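Long-range contacts in isocitrate dehydrogenase [NAD] subunit 2, mitochondrial (Saccharomyces cerevisiae, PDB 3BLX), which forms part of the allosteric octameric mitochondrial enzyme that oxidises isocitrate to 2-oxoglutarate in the citric acid cycle, reducing NAD+, and also binds mitochondrial mRNA leaders: residues D163-V168 / G198-V203; R183-H188 / E217-D222; I192-D197 / P243-D248. One frame throughout, in Å; residues are numbered along the deposited sequence.

In the fold
The three contacts cluster on one side of the subunit, their centres about 13 Å (interactions 1 and 2), 10 Å (1 and 3) and 11 Å (2 and 3) apart. Helix 195-208 serves interactions 1 and 3 and links the two strands of interaction 2 in the chain. Phe-200 CD2 of interaction 1 packs 3.7 Å from Val-186 CG1 of interaction 2, whose Ile-221 CD1 lies 3.6 Å from Tyr-246 CB of interaction 3. Asp-222 and Asp-248, of interactions 2 and 3, probably bind the magnesium or manganese ion when present, and both contacts flank Lys-189, probably critical for catalysis, whose side chain lies about 4 Å from that of Ile-221 and about 3 Å from Tyr-246's.

Interaction 1: D163-V168 / G198-V203; sequences DASERV and GLFVNV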
loop_
_atom_site.group_PDB
_atom_site.type_symbol
_atom_site.label_atom_id
_atom_site.label_comp_id
_atom_site.label_asym_id
_atom_site.label_seq_id
_atom_site.Cartn_x
_atom_site.Cartn_y
_atom_site.Cartn_z
ATOM N N ASP B 163 13.000 21.594 42.509
ATOM C CA ASP B 163 13.959 20.904 43.384
ATOM C C ASP B 163 15.282 20.577 42.687
ATOM O O ASP B 163 16.347 20.921 43.177
ATOM C CB ASP B 163 13.353 19.628 43.974
ATOM C CG ASP B 163 12.303 19.903 45.050
ATOM O OD1 ASP B 163 12.148 21.080 45.458
ATOM O OD2 ASP B 163 11.637 18.931 45.489
ATOM N N ALA B 164 15.219 19.910 41.551
ATOM C CA ALA B 164 16.435 19.463 40.894
ATOM C C ALA B 164 17.250 20.644 40.418
ATOM O O ALA B 164 18.476 20.562 40.347
ATOM C CB ALA B 164 16.109 18.542 39.726
ATOM N N SER B 165 16.559 21.728 40.076
ATOM C CA SER B 165 17.200 22.953 39.611
ATOM C C SER B 165 17.897 23.729 40.757
ATOM O O SER B 165 19.007 24.216 40.592
ATOM C CB SER B 165 16.170 23.850 38.907
ATOM O OG SER B 165 15.813 23.315 37.655
ATOM N N GLU B 166 17.226 23.852 41.902
ATOM C CA GLU B 166 17.783 24.484 43.089
ATOM C C GLU B 166 18.683 23.469 43.716
ATOM O O GLU B 166 18.346 22.871 44.733
ATOM C CB GLU B 166 16.662 24.848 44.066
ATOM C CG GLU B 166 17.105 25.268 45.469
ATOM C CD GLU B 166 15.976 25.174 46.516
ATOM O OE1 GLU B 166 14.777 25.079 46.129
ATOM O OE2 GLU B 166 16.303 25.201 47.731
ATOM N N ARG B 167 19.824 23.248 43.099
ATOM C CA ARG B 167 20.661 22.136 43.497
ATOM C C ARG B 167 21.845 22.038 42.585
ATOM O O ARG B 167 22.967 21.963 43.069
ATOM C CB ARG B 167 19.896 20.831 43.480
ATOM C CG ARG B 167 20.608 19.734 44.241
ATOM C CD ARG B 167 19.658 18.705 44.822
ATOM N NE ARG B 167 19.069 17.902 43.763
ATOM C CZ ARG B 167 17.918 17.255 43.878
ATOM N NH1 ARG B 167 17.240 17.323 45.019
ATOM N NH2 ARG B 167 17.448 16.546 42.850
ATOM N N VAL B 168 21.612 22.020 41.272
ATOM C CA VAL B 168 22.688 22.364 40.340
ATOM C C VAL B 168 23.006 23.831 40.447
ATOM O O VAL B 168 24.125 24.219 40.186
ATOM C CB VAL B 168 22.371 22.163 38.829
ATOM C CG1 VAL B 168 23.011 20.920 38.304
ATOM C CG2 VAL B 168 20.890 22.249 38.541
ATOM N N GLY B 198 11.870 29.832 32.332
ATOM C CA GLY B 198 11.436 30.779 33.333
ATOM C C GLY B 198 11.564 30.232 34.748
ATOM O O GLY B 198 11.831 30.992 35.667
ATOM N N LEU B 199 11.368 28.925 34.939
ATOM C CA LEU B 199 11.412 28.364 36.287
ATOM C C LEU B 199 12.848 28.218 36.737
ATOM O O LEU B 199 13.181 28.418 37.903
ATOM C CB LEU B 199 10.667 27.020 36.350
ATOM C CG LEU B 199 10.885 26.113 37.563
ATOM C CD1 LEU B 199 9.726 25.168 37.692
ATOM C CD2 LEU B 199 12.181 25.316 37.457
ATOM N N PHE B 200 13.705 27.864 35.792
ATOM C CA PHE B 200 15.110 27.680 36.068
ATOM C C PHE B 200 15.756 29.002 36.429
ATOM O O PHE B 200 16.528 29.052 37.359
ATOM C CB PHE B 200 15.791 27.077 34.855
ATOM C CG PHE B 200 17.163 26.548 35.127
ATOM C CD1 PHE B 200 17.335 25.335 35.775
ATOM C CD2 PHE B 200 18.281 27.246 34.713
ATOM C CE1 PHE B 200 18.609 24.822 36.020
ATOM C CE2 PHE B 200 19.557 26.742 34.951
ATOM C CZ PHE B 200 19.718 25.524 35.608
ATOM N N VAL B 201 15.429 30.067 35.694
ATOM C CA VAL B 201 15.949 31.404 35.975
ATOM C C VAL B 201 15.431 31.951 37.309
ATOM O O VAL B 201 16.184 32.544 38.056
ATOM C CB VAL B 201 15.615 32.407 34.847
ATOM C CG1 VAL B 201 15.886 33.842 35.303
ATOM C CG2 VAL B 201 16.420 32.092 33.595
ATOM N N ASN B 202 14.154 31.742 37.615
ATOM C CA ASN B 202 13.587 32.204 38.879
ATOM C C ASN B 202 14.259 31.550 40.063
ATOM O O ASN B 202 14.494 32.186 41.066
ATOM C CB ASN B 202 12.073 31.962 38.968
ATOM C CG ASN B 202 11.273 32.935 38.126
ATOM O OD1 ASN B 202 11.818 33.896 37.579
ATOM N ND2 ASN B 202 9.971 32.681 38.010
ATOM N N VAL B 203 14.546 30.266 39.946
ATOM C CA VAL B 203 15.209 29.531 41.003
ATOM C C VAL B 203 16.624 30.087 41.221
ATOM O O VAL B 203 17.127 30.124 42.343
ATOM C CB VAL B 203 15.264 28.041 40.639
ATOM C CG1 VAL B 203 16.402 27.342 41.342
ATOM C CG2 VAL B 203 13.971 27.389 40.970
#
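Ser-165 faces Phe-200, and Glu-166 faces Val-203, where two helices cross at -48°, running broadly the same way, with their axes 9.3 Å apart at closest approach. The backbones come nearest at Glu-166 and Val-203, whose CA atoms are 6.0 Å apart. Glu-166 is the centre of an inverse gamma turn, and a weak bond joins Arg-167 N to Ser-165 O across it.

Among the side chains, the ring of Phe-200 reaches across from its own helix. Its CG stands anti to the backbone N (chi1 -166°), which carries the ring over to the other helix and presents an edge to Ser-165. Ser-165 OG lies in the ring plane, 3.2 Å from Phe-200 CD1, and so meets C-H bonds at the rim. Serine suits this buried helix interface because it is small and its hydroxyl is satisfied by the carbonyl O of Thr-161, at the end of the strand just before this helix. Further along the same edge, Val-168 CG2 is 4.3 Å from Phe-200 CE1, a looser apolar touch. Val-203 sends CG1 against the backbone of the first helix, 3.6 Å from Glu-166 CA, with Glu-166 CB at 3.7 Å from that methyl. Only the aliphatic base of the glutamate is used here; the side chain is poorly ordered, and its carboxylate appears to pair with Arg-170. A compact, branched valine fits this close approach of the helices.

Helix 162-178 continues past the contact, and its Ile-169 touches both Phe-200 and Val-203. Val-168 rests on strand 130-136 through Ile-134 and Glu-136, and Phe-200 reaches Val-186 of strand 183-188, so both helices pack against the central sheet.

Interaction 2: R183-H188 / E217-D222; sequences RVIVVH and ETELID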
loop_
_atom_site.group_PDB
_atom_site.type_symbol
_atom_site.label_atom_id
_atom_site.label_comp_id
_atom_site.label_asym_id
_atom_site.label_seq_id
_atom_site.Cartn_x
_atom_site.Cartn_y
_atom_site.Cartn_z
ATOM N N ARG B 183 31.369 35.711 38.634
ATOM C CA ARG B 183 30.053 35.561 37.984
ATOM C C ARG B 183 29.596 34.130 37.823
ATOM O O ARG B 183 30.374 33.277 37.424
ATOM C CB ARG B 183 30.045 36.166 36.579
ATOM C CG ARG B 183 30.830 37.417 36.417
ATOM C CD ARG B 183 31.478 37.394 35.054
ATOM N NE ARG B 183 30.541 37.633 33.963
ATOM C CZ ARG B 183 30.824 37.429 32.680
ATOM N NH1 ARG B 183 32.010 36.958 32.332
ATOM N NH2 ARG B 183 29.924 37.690 31.743
ATOM N N VAL B 184 28.324 33.868 38.118
ATOM C CA VAL B 184 27.697 32.661 37.597
ATOM C C VAL B 184 26.652 33.080 36.590
ATOM O O VAL B 184 25.813 33.932 36.852
ATOM C CB VAL B 184 27.127 31.719 38.668
ATOM C CG1 VAL B 184 27.754 32.002 40.030
ATOM C CG2 VAL B 184 25.642 31.813 38.713
ATOM N N ILE B 185 26.782 32.523 35.402
ATOM C CA ILE B 185 25.873 32.794 34.302
ATOM C C ILE B 185 24.888 31.640 34.100
ATOM O O ILE B 185 25.300 30.513 33.814
ATOM C CB ILE B 185 26.668 32.985 33.018
ATOM C CG1 ILE B 185 27.652 34.149 33.200
ATOM C CG2 ILE B 185 25.736 33.176 31.853
ATOM C CD1 ILE B 185 28.556 34.358 32.030
ATOM N N VAL B 186 23.600 31.910 34.284
ATOM C CA VAL B 186 22.583 30.943 33.922
ATOM C C VAL B 186 22.296 31.097 32.434
ATOM O O VAL B 186 21.973 32.191 31.976
ATOM C CB VAL B 186 21.279 31.144 34.695
ATOM C CG1 VAL B 186 20.211 30.338 34.044
ATOM C CG2 VAL B 186 21.425 30.712 36.124
ATOM N N VAL B 187 22.452 30.001 31.691
ATOM C CA VAL B 187 22.142 29.935 30.258
ATOM C C VAL B 187 20.774 29.276 30.031
ATOM O O VAL B 187 20.476 28.231 30.609
ATOM C CB VAL B 187 23.232 29.170 29.475
ATOM C CG1 VAL B 187 22.812 28.927 28.050
ATOM C CG2 VAL B 187 24.501 29.952 29.475
ATOM N N HIS B 188 19.942 29.895 29.201
ATOM C CA HIS B 188 18.584 29.432 29.010
ATOM C C HIS B 188 18.120 29.846 27.630
ATOM O O HIS B 188 18.826 30.563 26.939
ATOM C CB HIS B 188 17.684 30.057 30.061
ATOM C CG HIS B 188 17.621 31.544 29.967
ATOM N ND1 HIS B 188 16.535 32.207 29.441
ATOM C CD2 HIS B 188 18.526 32.497 30.295
ATOM C CE1 HIS B 188 16.765 33.508 29.462
ATOM N NE2 HIS B 188 17.969 33.709 29.969
ATOM N N GLU B 217 24.466 36.618 36.394
ATOM C CA GLU B 217 23.960 37.106 35.109
ATOM C C GLU B 217 23.158 36.002 34.457
ATOM O O GLU B 217 23.424 34.816 34.688
ATOM C CB GLU B 217 25.096 37.515 34.175
ATOM C CG GLU B 217 26.153 38.397 34.838
ATOM C CD GLU B 217 27.250 38.827 33.882
ATOM O OE1 GLU B 217 27.182 38.457 32.685
ATOM O OE2 GLU B 217 28.179 39.538 34.330
ATOM N N THR B 218 22.175 36.386 33.648
ATOM C CA THR B 218 21.468 35.420 32.807
ATOM C C THR B 218 21.769 35.703 31.342
ATOM O O THR B 218 21.938 36.867 30.952
ATOM C CB THR B 218 19.937 35.436 33.043
ATOM O OG1 THR B 218 19.383 36.683 32.596
ATOM C CG2 THR B 218 19.604 35.193 34.522
ATOM N N GLU B 219 21.841 34.652 30.527
ATOM C CA GLU B 219 22.141 34.861 29.114
ATOM C C GLU B 219 21.391 33.893 28.191
ATOM O O GLU B 219 21.267 32.717 28.523
ATOM C CB GLU B 219 23.649 34.754 28.915
ATOM C CG GLU B 219 24.188 35.587 27.771
ATOM C CD GLU B 219 25.688 35.822 27.905
ATOM O OE1 GLU B 219 26.364 35.061 28.641
ATOM O OE2 GLU B 219 26.194 36.777 27.277
ATOM N N LEU B 220 20.895 34.388 27.052
ATOM C CA LEU B 220 20.216 33.536 26.075
ATOM C C LEU B 220 21.247 32.596 25.521
ATOM O O LEU B 220 22.351 33.023 25.230
ATOM C CB LEU B 220 19.606 34.342 24.925
ATOM C CG LEU B 220 18.245 35.014 25.114
ATOM C CD1 LEU B 220 17.693 35.506 23.771
ATOM C CD2 LEU B 220 17.258 34.072 25.802
ATOM N N ILE B 221 20.897 31.327 25.376
ATOM C CA ILE B 221 21.862 30.375 24.866
ATOM C C ILE B 221 22.362 30.826 23.490
ATOM O O ILE B 221 23.528 30.675 23.203
ATOM C CB ILE B 221 21.302 28.963 24.819
ATOM C CG1 ILE B 221 22.428 27.974 24.544
ATOM C CG2 ILE B 221 20.223 28.882 23.776
ATOM C CD1 ILE B 221 21.991 26.592 24.294
ATOM N N ASP B 222 21.502 31.435 22.677
ATOM C CA ASP B 222 21.931 32.018 21.395
ATOM C C ASP B 222 23.125 32.958 21.574
ATOM O O ASP B 222 24.095 32.879 20.835
ATOM C CB ASP B 222 20.826 32.844 20.729
ATOM C CG ASP B 222 19.517 32.098 20.572
ATOM O OD1 ASP B 222 19.131 31.344 21.487
ATOM O OD2 ASP B 222 18.852 32.304 19.531
#
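Val-184, Val-186 and His-188 bond to Glu-217 and Glu-219 where strands 183-188 and 217-220 run parallel, their axes 4.6 Å apart at closest approach. One rung is Val-186 N to Glu-217 O at 2.9 Å. Beyond the ladder, Ile-221 N to His-188 O at 2.7 Å marks the step into helix 221-230. The tight part lies there: Val-187 CG1 meets Ile-221 CB at 3.6 Å, their side chains crossing at about a right angle, as suits two buried, branched aliphatic residues. His-188 CE1 touches Leu-220 CD2 at 3.7 Å, and Leu-220 also packs on Thr-88 of a neighbouring subunit 1 chain.

At the more exposed opposite end, charge replaces packing. Arg-183 bends at chi2 and chi3 so that its NE/NH2 edge turns to Glu-217: NE reaches OE2 at 3.1 Å and NH2 reaches OE1 at 3.0 Å, both from above the carboxylate plane. Its NH1 bridges to Asp-237. A leucine in place of Arg-183 would probably leave the carboxylates of Glu-217 and Asp-237 without their shared cation.

Together with helix 195-208 the strands form a beta-alpha-beta crossover, and at the C-terminal end of strand 215-220 comes Asp-222, which probably binds magnesium and substrate.

Interaction 3: I192-D197 / P243-D248; sequences IQRLAD and PNLYGD
The phenol ring of Tyr-246 points its edge at Asp-197, whose OD1 lies in the ring plane, while Leu-245 CB sits 4.0 Å above the centre of one face. Carboxylate and ring are turned only 18° apart, nearly coplanar, and the two side chains come from opposite directions. Tyr-246 OH gives a weak hydrogen bond to Asp-197 OD1 at 3.2 Å, and OD2 of the same carboxylate is 3.0 Å from that hydroxyl. The guanidinium of Arg-194 approaches obliquely, its plane 45° from the ring, with NH2 3.8 Å from Tyr-246 OH.

Both segments stand at the C-terminal edge of parallel strands, where alpha/beta folds commonly place their active sites: helix 244-258 begins just after strand 238-242, and helix 195-208 follows the loop leaving strand 183-188. Asp-248, a probable magnesium ligand, lies on the former helix and makes a salt bridge to Lys-183 of a neighbouring subunit 1 chain. Lys-189, probably critical for catalysis, touches both Asp-197 and Tyr-246.

Within its own segment Asp-197 is also held by Arg-194, NH2 to OD2 at 2.6 Å. Chi1 of -72° sets Asp-197 CG beside the backbone N, which brings the carboxylate between guanidinium and phenol. The two oxygens of an aspartate let one carboxylate meet both the guanidinium, through OD2, and the phenol hydroxyl, through OD1, and Pro-243 closes in beside it with CG 3.9 Å from Asp-197 OD1.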
loop_
_atom_site.group_PDB
_atom_site.type_symbol
_atom_site.label_atom_id
_atom_site.label_comp_id
_atom_site.label_asym_id
_atom_site.label_seq_id
_atom_site.Cartn_x
_atom_site.Cartn_y
_atom_site.Cartn_z
ATOM N N ILE B 192 10.300 33.936 27.927
ATOM C CA ILE B 192 8.851 34.218 27.918
ATOM C C ILE B 192 8.021 33.216 27.089
ATOM O O ILE B 192 6.820 33.044 27.325
ATOM C CB ILE B 192 8.536 35.681 27.472
ATOM C CG1 ILE B 192 7.226 36.176 28.107
ATOM C CG2 ILE B 192 8.537 35.813 25.936
ATOM C CD1 ILE B 192 7.291 36.334 29.610
ATOM N N GLN B 193 8.672 32.556 26.132
ATOM C CA GLN B 193 8.013 31.575 25.264
ATOM C C GLN B 193 8.252 30.131 25.731
ATOM O O GLN B 193 7.769 29.174 25.118
ATOM C CB GLN B 193 8.462 31.768 23.811
ATOM C CG GLN B 193 7.901 33.040 23.159
ATOM C CD GLN B 193 6.472 32.878 22.633
ATOM O OE1 GLN B 193 6.242 32.274 21.576
ATOM N NE2 GLN B 193 5.510 33.436 23.363
ATOM N N ARG B 194 9.024 29.998 26.805
ATOM C CA ARG B 194 9.156 28.753 27.540
ATOM C C ARG B 194 9.242 29.034 29.038
ATOM O O ARG B 194 10.250 29.486 29.544
ATOM C CB ARG B 194 10.332 27.875 27.058
ATOM C CG ARG B 194 11.419 28.553 26.231
ATOM C CD ARG B 194 11.275 28.305 24.726
ATOM N NE ARG B 194 11.779 27.004 24.246
ATOM C CZ ARG B 194 12.328 26.036 24.991
ATOM N NH1 ARG B 194 12.733 24.903 24.410
ATOM N NH2 ARG B 194 12.475 26.178 26.305
ATOM N N LEU B 195 8.155 28.761 29.739
ATOM C CA LEU B 195 8.130 28.854 31.182
ATOM C C LEU B 195 8.894 27.720 31.906
ATOM O O LEU B 195 8.914 27.667 33.121
ATOM C CB LEU B 195 6.676 28.958 31.668
ATOM C CG LEU B 195 5.835 27.723 31.902
ATOM C CD1 LEU B 195 4.380 28.108 31.767
ATOM C CD2 LEU B 195 6.197 26.667 30.905
ATOM N N ALA B 196 9.543 26.827 31.166
ATOM C CA ALA B 196 10.447 25.858 31.781
ATOM C C ALA B 196 11.778 26.535 32.063
ATOM O O ALA B 196 12.453 26.262 33.054
ATOM C CB ALA B 196 10.661 24.698 30.882
ATOM N N ASP B 197 12.166 27.423 31.170
ATOM C CA ASP B 197 13.372 28.185 31.396
ATOM C C ASP B 197 13.079 29.302 32.381
ATOM O O ASP B 197 13.924 29.661 33.188
ATOM C CB ASP B 197 13.936 28.718 30.076
ATOM C CG ASP B 197 14.566 27.615 29.218
ATOM O OD1 ASP B 197 15.648 27.103 29.589
ATOM O OD2 ASP B 197 13.984 27.257 28.169
ATOM N N PRO B 243 20.126 24.067 32.173
ATOM C CA PRO B 243 19.237 22.907 32.343
ATOM C C PRO B 243 19.767 21.732 31.530
ATOM O O PRO B 243 20.565 21.933 30.607
ATOM C CB PRO B 243 17.900 23.388 31.785
ATOM C CG PRO B 243 18.008 24.880 31.672
ATOM C CD PRO B 243 19.462 25.182 31.476
ATOM N N ASN B 244 19.356 20.519 31.879
ATOM C CA ASN B 244 19.901 19.327 31.224
ATOM C C ASN B 244 19.824 19.357 29.680
ATOM O O ASN B 244 20.713 18.832 29.004
ATOM C CB ASN B 244 19.238 18.065 31.792
ATOM C CG ASN B 244 19.571 16.823 30.993
ATOM O OD1 ASN B 244 18.727 16.317 30.253
ATOM N ND2 ASN B 244 20.805 16.333 31.120
ATOM N N LEU B 245 18.774 19.994 29.148
ATOM C CA LEU B 245 18.529 20.129 27.713
ATOM C C LEU B 245 19.719 20.545 26.823
ATOM O O LEU B 245 19.988 19.930 25.788
ATOM C CB LEU B 245 17.357 21.085 27.493
ATOM C CG LEU B 245 16.604 20.825 26.180
ATOM C CD1 LEU B 245 15.698 19.596 26.304
ATOM C CD2 LEU B 245 15.800 22.036 25.727
ATOM N N TYR B 246 20.420 21.598 27.219
ATOM C CA TYR B 246 21.489 22.139 26.401
ATOM C C TYR B 246 22.857 21.726 26.924
ATOM O O TYR B 246 23.879 22.037 26.318
ATOM C CB TYR B 246 21.426 23.663 26.390
ATOM C CG TYR B 246 20.040 24.236 26.483
ATOM C CD1 TYR B 246 19.178 24.178 25.402
ATOM C CD2 TYR B 246 19.602 24.859 27.652
ATOM C CE1 TYR B 246 17.907 24.706 25.485
ATOM C CE2 TYR B 246 18.328 25.391 27.748
ATOM C CZ TYR B 246 17.487 25.309 26.660
ATOM O OH TYR B 246 16.217 25.833 26.736
ATOM N N GLY B 247 22.881 21.039 28.057
ATOM C CA GLY B 247 24.139 20.637 28.668
ATOM C C GLY B 247 25.077 19.848 27.773
ATOM O O GLY B 247 26.255 20.174 27.692
ATOM N N ASP B 248 24.550 18.806 27.130
ATOM C CA ASP B 248 25.296 17.969 26.188
ATOM C C ASP B 248 25.998 18.810 25.123
ATOM O O ASP B 248 27.193 18.680 24.913
ATOM C CB ASP B 248 24.345 16.964 25.504
ATOM C CG ASP B 248 24.407 15.548 26.115
ATOM O OD1 ASP B 248 25.422 15.203 26.769
ATOM O OD2 ASP B 248 23.442 14.766 25.914
#